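Local structure of cyclic nucleotide-binding domain (CNMP-BD) protein (Geobacter metallireducens, 3MDP) at residues Leu50-Phe61 against Thr74-Gly85. The protein probably binds a cyclic nucleotide through a double-stranded beta-helix domain and may act as a DNA-binding transcription factor. Sequence-based numbering, arbitrary orientation. Where two conformers were deposited one is given.
Sequences LMLLLEGGVELF and TVCSVVPGAIFG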
ATOM      1  N   LEU A  50     -14.476   4.066   0.750  1.00 12.56           N
ATOM      2  CA  LEU A  50     -13.242   4.191   1.496  1.00 11.68           C
ATOM      3  C   LEU A  50     -13.646   4.890   2.806  1.00 11.76           C
ATOM      4  O   LEU A  50     -14.415   5.853   2.786  1.00 11.04           O
ATOM      5  CB  LEU A  50     -12.225   5.003   0.705  1.00 13.01           C
ATOM      6  CG  LEU A  50     -10.890   5.234   1.413  1.00 15.90           C
ATOM      7  CD1 LEU A  50     -10.135   3.917   1.522  1.00 16.74           C
ATOM      8  CD2 LEU A  50     -10.078   6.298   0.706  1.00 17.64           C
HETATM    9  N   MSE A  51     -13.193   4.365   3.931  0.70  9.49           N
HETATM   10  CA  MSE A  51     -13.595   4.927   5.220  0.70  9.64           C
HETATM   11  C   MSE A  51     -12.414   5.382   6.056  0.70  8.81           C
HETATM   12  O   MSE A  51     -11.330   4.806   5.985  0.70 10.07           O
HETATM   13  CB  MSE A  51     -14.461   3.935   5.992  0.70 10.38           C
HETATM   14  CG  MSE A  51     -15.832   3.861   5.398  0.70 13.66           C
HETATM   15 SE   MSE A  51     -16.785   2.357   6.096  0.53 12.35          SE
HETATM   16  CE  MSE A  51     -18.460   2.525   5.073  0.70 10.62           C
ATOM     17  N   LEU A  52     -12.625   6.468   6.785  1.00 11.27           N
ATOM     18  CA  LEU A  52     -11.693   6.970   7.812  1.00 12.51           C
ATOM     19  C   LEU A  52     -12.424   6.766   9.143  1.00 11.28           C
ATOM     20  O   LEU A  52     -13.560   7.200   9.300  1.00 10.17           O
ATOM     21  CB  LEU A  52     -11.379   8.465   7.626  1.00 14.14           C
ATOM     22  CG  LEU A  52     -10.680   9.145   8.820  1.00 17.43           C
ATOM     23  CD1 LEU A  52      -9.221   8.721   8.879  1.00 16.56           C
ATOM     24  CD2 LEU A  52     -10.834  10.675   8.709  1.00 15.39           C
ATOM     25  N   LEU A  53     -11.807   6.034  10.054  1.00 11.02           N
ATOM     26  CA  LEU A  53     -12.403   5.786  11.361  1.00 12.00           C
ATOM     27  C   LEU A  53     -12.224   6.997  12.258  1.00 11.41           C
ATOM     28  O   LEU A  53     -11.112   7.418  12.538  1.00 12.36           O
ATOM     29  CB  LEU A  53     -11.794   4.538  11.984  1.00 13.45           C
ATOM     30  CG  LEU A  53     -12.425   4.034  13.276  1.00 15.39           C
ATOM     31  CD1 LEU A  53     -13.938   3.760  13.131  1.00 10.43           C
ATOM     32  CD2 LEU A  53     -11.650   2.812  13.761  1.00  9.12           C
ATOM     33  N   LEU A  54     -13.334   7.570  12.687  1.00 11.83           N
ATOM     34  CA  LEU A  54     -13.310   8.736  13.575  1.00 11.39           C
ATOM     35  C   LEU A  54     -13.412   8.366  15.041  1.00 12.43           C
ATOM     36  O   LEU A  54     -12.791   9.011  15.891  1.00 12.17           O
ATOM     37  CB  LEU A  54     -14.434   9.689  13.234  1.00  9.24           C
ATOM     38  CG  LEU A  54     -14.447  10.276  11.822  1.00  9.75           C
ATOM     39  CD1 LEU A  54     -15.728  11.043  11.600  1.00 11.06           C
ATOM     40  CD2 LEU A  54     -13.203  11.186  11.599  1.00 12.44           C
ATOM     41  N   GLU A  55     -14.202   7.341  15.333  1.00 12.83           N
ATOM     42  CA  GLU A  55     -14.486   6.943  16.690  1.00 14.08           C
ATOM     43  C   GLU A  55     -14.868   5.471  16.690  1.00 13.22           C
ATOM     44  O   GLU A  55     -15.509   4.994  15.750  1.00 12.74           O
ATOM     45  CB  GLU A  55     -15.644   7.781  17.254  1.00 17.84           C
ATOM     46  CG  GLU A  55     -15.999   7.458  18.697  1.00 25.34           C
ATOM     47  CD  GLU A  55     -17.339   8.038  19.097  1.00 31.59           C
ATOM     48  OE1 GLU A  55     -17.758   9.039  18.472  1.00 28.17           O
ATOM     49  OE2 GLU A  55     -17.972   7.483  20.021  1.00 35.31           O
ATOM     50  N   GLY A  56     -14.439   4.766  17.742  1.00 11.84           N
ATOM     51  CA  GLY A  56     -14.746   3.365  17.947  1.00  9.90           C
ATOM     52  C   GLY A  56     -13.658   2.417  17.490  1.00 11.36           C
ATOM     53  O   GLY A  56     -12.456   2.703  17.600  1.00 10.40           O
ATOM     54  N   GLY A  57     -14.077   1.262  16.989  1.00 12.39           N
ATOM     55  CA  GLY A  57     -13.137   0.201  16.693  1.00 11.71           C
ATOM     56  C   GLY A  57     -13.701  -0.636  15.567  1.00 11.30           C
ATOM     57  O   GLY A  57     -14.902  -0.895  15.522  1.00 11.64           O
ATOM     58  N   VAL A  58     -12.815  -1.086  14.687  0.50  9.74           N
ATOM     59  CA  VAL A  58     -13.183  -1.946  13.577  0.50  9.32           C
ATOM     60  C   VAL A  58     -12.254  -3.143  13.502  0.50 10.49           C
ATOM     61  O   VAL A  58     -11.035  -3.030  13.711  0.50 10.20           O
ATOM     62  CB  VAL A  58     -13.188  -1.177  12.244  0.50  8.21           C
ATOM     63  CG1 VAL A  58     -13.108  -2.142  11.035  0.50  6.56           C
ATOM     64  CG2 VAL A  58     -14.433  -0.285  12.152  0.50  8.47           C
ATOM     65  N   GLU A  59     -12.844  -4.304  13.244  0.50 12.06           N
ATOM     66  CA  GLU A  59     -12.072  -5.504  12.959  0.50 12.65           C
ATOM     67  C   GLU A  59     -12.193  -5.876  11.485  0.50 12.78           C
ATOM     68  O   GLU A  59     -13.296  -5.901  10.919  0.50 10.57           O
ATOM     69  CB  GLU A  59     -12.534  -6.659  13.842  0.50 13.86           C
ATOM     70  CG  GLU A  59     -11.884  -6.641  15.218  0.50 15.58           C
ATOM     71  CD  GLU A  59     -12.154  -7.891  16.026  0.50 17.69           C
ATOM     72  OE1 GLU A  59     -12.773  -8.835  15.479  0.50 22.43           O
ATOM     73  OE2 GLU A  59     -11.745  -7.926  17.204  0.50 11.95           O
ATOM     74  N   LEU A  60     -11.054  -6.142  10.849  1.00 13.78           N
ATOM     75  CA  LEU A  60     -11.075  -6.660   9.504  1.00 14.08           C
ATOM     76  C   LEU A  60     -10.900  -8.145   9.676  1.00 14.64           C
ATOM     77  O   LEU A  60      -9.997  -8.590  10.397  1.00 11.43           O
ATOM     78  CB  LEU A  60      -9.935  -6.048   8.699  1.00 14.66           C
ATOM     79  CG  LEU A  60      -9.970  -4.526   8.618  1.00 17.58           C
ATOM     80  CD1 LEU A  60      -8.851  -4.055   7.719  1.00 17.41           C
ATOM     81  CD2 LEU A  60     -11.389  -4.016   8.127  1.00 11.78           C
ATOM     82  N   PHE A  61     -11.756  -8.918   9.017  1.00 15.57           N
ATOM     83  CA  PHE A  61     -11.788 -10.356   9.225  1.00 16.90           C
ATOM     84  C   PHE A  61     -12.253 -11.131   7.997  1.00 19.07           C
ATOM     85  O   PHE A  61     -12.776 -10.558   7.043  1.00 15.13           O
ATOM     86  CB  PHE A  61     -12.724 -10.658  10.399  1.00 16.95           C
ATOM     87  CG  PHE A  61     -14.172 -10.373  10.104  1.00 18.57           C
ATOM     88  CD1 PHE A  61     -14.666  -9.069  10.154  1.00 17.24           C
ATOM     89  CD2 PHE A  61     -15.041 -11.395   9.759  1.00 18.43           C
ATOM     90  CE1 PHE A  61     -16.005  -8.803   9.862  1.00 16.94           C
ATOM     91  CE2 PHE A  61     -16.381 -11.132   9.477  1.00 18.97           C
ATOM     92  CZ  PHE A  61     -16.859  -9.848   9.529  1.00 16.64           C
ATOM     93  N   THR A  74      -9.577 -13.060  12.427  1.00 40.65           N
ATOM     94  CA  THR A  74      -9.297 -11.626  12.338  1.00 39.24           C
ATOM     95  C   THR A  74      -7.998 -11.382  11.564  1.00 36.27           C
ATOM     96  O   THR A  74      -7.034 -12.138  11.680  1.00 35.94           O
ATOM     97  CB  THR A  74      -9.238 -10.927  13.731  1.00 39.48           C
ATOM     98  OG1 THR A  74     -10.555 -10.481  14.105  1.00 41.89           O
ATOM     99  CG2 THR A  74      -8.312  -9.710  13.698  1.00 39.39           C
ATOM    100  N   VAL A  75      -8.020 -10.331  10.752  1.00 33.27           N
ATOM    101  CA  VAL A  75      -6.894  -9.917   9.908  1.00 32.07           C
ATOM    102  C   VAL A  75      -6.148  -8.744  10.559  1.00 29.65           C
ATOM    103  O   VAL A  75      -4.919  -8.683  10.539  1.00 28.47           O
ATOM    104  CB  VAL A  75      -7.411  -9.480   8.487  1.00 32.02           C
ATOM    105  CG1 VAL A  75      -6.350  -8.675   7.698  1.00 33.84           C
ATOM    106  CG2 VAL A  75      -7.901 -10.704   7.692  1.00 35.46           C
ATOM    107  N   CYS A  76      -6.903  -7.816  11.145  1.00 24.78           N
ATOM    108  CA  CYS A  76      -6.377  -6.523  11.475  1.00 24.96           C
ATOM    109  C   CYS A  76      -7.421  -5.755  12.346  1.00 21.27           C
ATOM    110  O   CYS A  76      -8.633  -5.935  12.200  1.00 19.03           O
ATOM    111  CB  CYS A  76      -6.080  -5.841  10.114  1.00 26.05           C
ATOM    112  SG  CYS A  76      -5.603  -4.214  10.145  1.00 39.35           S
ATOM    113  N   SER A  77      -6.943  -4.981  13.312  1.00 17.76           N
ATOM    114  CA  SER A  77      -7.804  -4.089  14.088  1.00 19.44           C
ATOM    115  C   SER A  77      -7.505  -2.642  13.736  1.00 19.34           C
ATOM    116  O   SER A  77      -6.330  -2.249  13.671  1.00 19.50           O
ATOM    117  CB  SER A  77      -7.600  -4.313  15.590  1.00 21.88           C
ATOM    118  OG  SER A  77      -8.323  -5.462  16.000  1.00 22.03           O
ATOM    119  N   VAL A  78      -8.561  -1.857  13.526  1.00 13.86           N
ATOM    120  CA  VAL A  78      -8.436  -0.452  13.139  1.00 14.88           C
ATOM    121  C   VAL A  78      -8.850   0.440  14.312  1.00 14.44           C
ATOM    122  O   VAL A  78      -9.868   0.171  14.986  1.00 13.82           O
ATOM    123  CB  VAL A  78      -9.297  -0.159  11.859  1.00 13.74           C
ATOM    124  CG1 VAL A  78      -9.069   1.241  11.322  1.00 14.50           C
ATOM    125  CG2 VAL A  78      -9.020  -1.240  10.743  1.00 15.94           C
ATOM    126  N   VAL A  79      -8.058   1.485  14.563  1.00 14.25           N
ATOM    127  CA  VAL A  79      -8.341   2.482  15.608  1.00 15.00           C
ATOM    128  C   VAL A  79      -8.563   3.864  14.963  1.00 13.49           C
ATOM    129  O   VAL A  79      -8.213   4.089  13.783  1.00 12.15           O
ATOM    130  CB  VAL A  79      -7.186   2.573  16.685  1.00 16.56           C
ATOM    131  CG1 VAL A  79      -6.993   1.212  17.398  1.00 20.76           C
ATOM    132  CG2 VAL A  79      -5.869   3.089  16.065  1.00 15.65           C
ATOM    133  N   PRO A  80      -9.167   4.794  15.710  1.00 14.94           N
ATOM    134  CA  PRO A  80      -9.448   6.100  15.114  1.00 13.81           C
ATOM    135  C   PRO A  80      -8.245   6.766  14.483  1.00 12.76           C
ATOM    136  O   PRO A  80      -7.128   6.673  15.006  1.00 13.84           O
ATOM    137  CB  PRO A  80      -9.959   6.912  16.304  1.00 15.08           C
ATOM    138  CG  PRO A  80     -10.679   5.885  17.117  1.00 15.18           C
ATOM    139  CD  PRO A  80      -9.765   4.686  17.056  1.00 15.34           C
ATOM    140  N   GLY A  81      -8.478   7.410  13.342  1.00 13.40           N
ATOM    141  CA  GLY A  81      -7.452   8.124  12.634  1.00 13.53           C
ATOM    142  C   GLY A  81      -6.900   7.355  11.462  1.00 15.29           C
ATOM    143  O   GLY A  81      -6.182   7.944  10.639  1.00 16.74           O
ATOM    144  N   ALA A  82      -7.243   6.058  11.384  1.00 14.74           N
ATOM    145  CA  ALA A  82      -6.785   5.163  10.324  1.00 14.96           C
ATOM    146  C   ALA A  82      -7.894   4.869   9.294  1.00 15.32           C
ATOM    147  O   ALA A  82      -9.091   4.873   9.616  1.00 14.33           O
ATOM    148  CB  ALA A  82      -6.265   3.859  10.935  1.00 12.04           C
ATOM    149  N   ILE A  83      -7.475   4.612   8.058  1.00 15.56           N
ATOM    150  CA  ILE A  83      -8.380   4.268   6.982  1.00 15.52           C
ATOM    151  C   ILE A  83      -8.558   2.768   6.797  1.00 14.17           C
ATOM    152  O   ILE A  83      -7.657   1.944   7.110  1.00 15.20           O
ATOM    153  CB  ILE A  83      -7.978   4.956   5.615  1.00 18.77           C
ATOM    154  CG1 ILE A  83      -6.657   4.425   5.064  1.00 17.80           C
ATOM    155  CG2 ILE A  83      -7.896   6.501   5.784  1.00 17.14           C
ATOM    156  CD1 ILE A  83      -6.481   4.717   3.565  1.00 20.24           C
ATOM    157  N   PHE A  84      -9.707   2.411   6.245  1.00 13.06           N
ATOM    158  CA  PHE A  84     -10.007   1.025   5.879  1.00 12.33           C
ATOM    159  C   PHE A  84     -10.957   1.027   4.689  1.00 13.64           C
ATOM    160  O   PHE A  84     -11.440   2.071   4.295  1.00 12.94           O
ATOM    161  CB  PHE A  84     -10.508   0.196   7.103  1.00 13.27           C
ATOM    162  CG  PHE A  84     -11.838   0.655   7.674  1.00 11.46           C
ATOM    163  CD1 PHE A  84     -11.916   1.765   8.486  1.00 13.39           C
ATOM    164  CD2 PHE A  84     -13.003  -0.050   7.406  1.00 15.68           C
ATOM    165  CE1 PHE A  84     -13.158   2.201   9.001  1.00 15.18           C
ATOM    166  CE2 PHE A  84     -14.213   0.339   7.946  1.00 14.55           C
ATOM    167  CZ  PHE A  84     -14.293   1.467   8.754  1.00 11.03           C
ATOM    168  N   GLY A  85     -11.155  -0.127   4.064  1.00 13.26           N
ATOM    169  CA  GLY A  85     -11.749  -0.161   2.723  1.00 14.69           C
ATOM    170  C   GLY A  85     -10.785   0.273   1.630  1.00 11.66           C
ATOM    171  O   GLY A  85     -11.203   0.803   0.600  1.00 12.56           O
TER
HETATM  172  O   HOH W   1     -10.363  -5.684  17.624  1.00 21.87           O
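The ring of F84 is sandwiched between M51 and V58, so that one flat side chain bridges the two sheets of the double-stranded beta-helix. CB of M51 lies over one face, 3.9 Å from the ring centroid of F84, while the SE atom of M51, a selenomethionine, lies obliquely to the ring in a Met-aromatic contact; CG1 of V58 covers the opposite face, and CB of L53 meets the edge. With chi1 at 65°, CG of F84 stands between its backbone N and carbonyl carbon, which swings the ring back across strand 50-55. Cutting F84 back to an alanine removes the ring, and M51 CB and V58 CG1 would probably be left facing a gap between the sheets. L53, its CG anti to the backbone N (chi1 -173°), sends CD2 to V78 CG1 at 3.9 Å. On the outer face, a water donates to E59 OE2 at 2.7 Å and also hydrogen-bonds S77 OG at 2.6 Å. V75 N and C76 N both donate to L60 O in a classic beta bulge. G81 suits the type II turn V79-A82, where a CB would jam against the preceding carbonyl O. Strand 98-101 packs A99 against V58, L60 and F84, strand 105-111 flanks 50-55, and helix 12-15 lies against L50, L52 and I83.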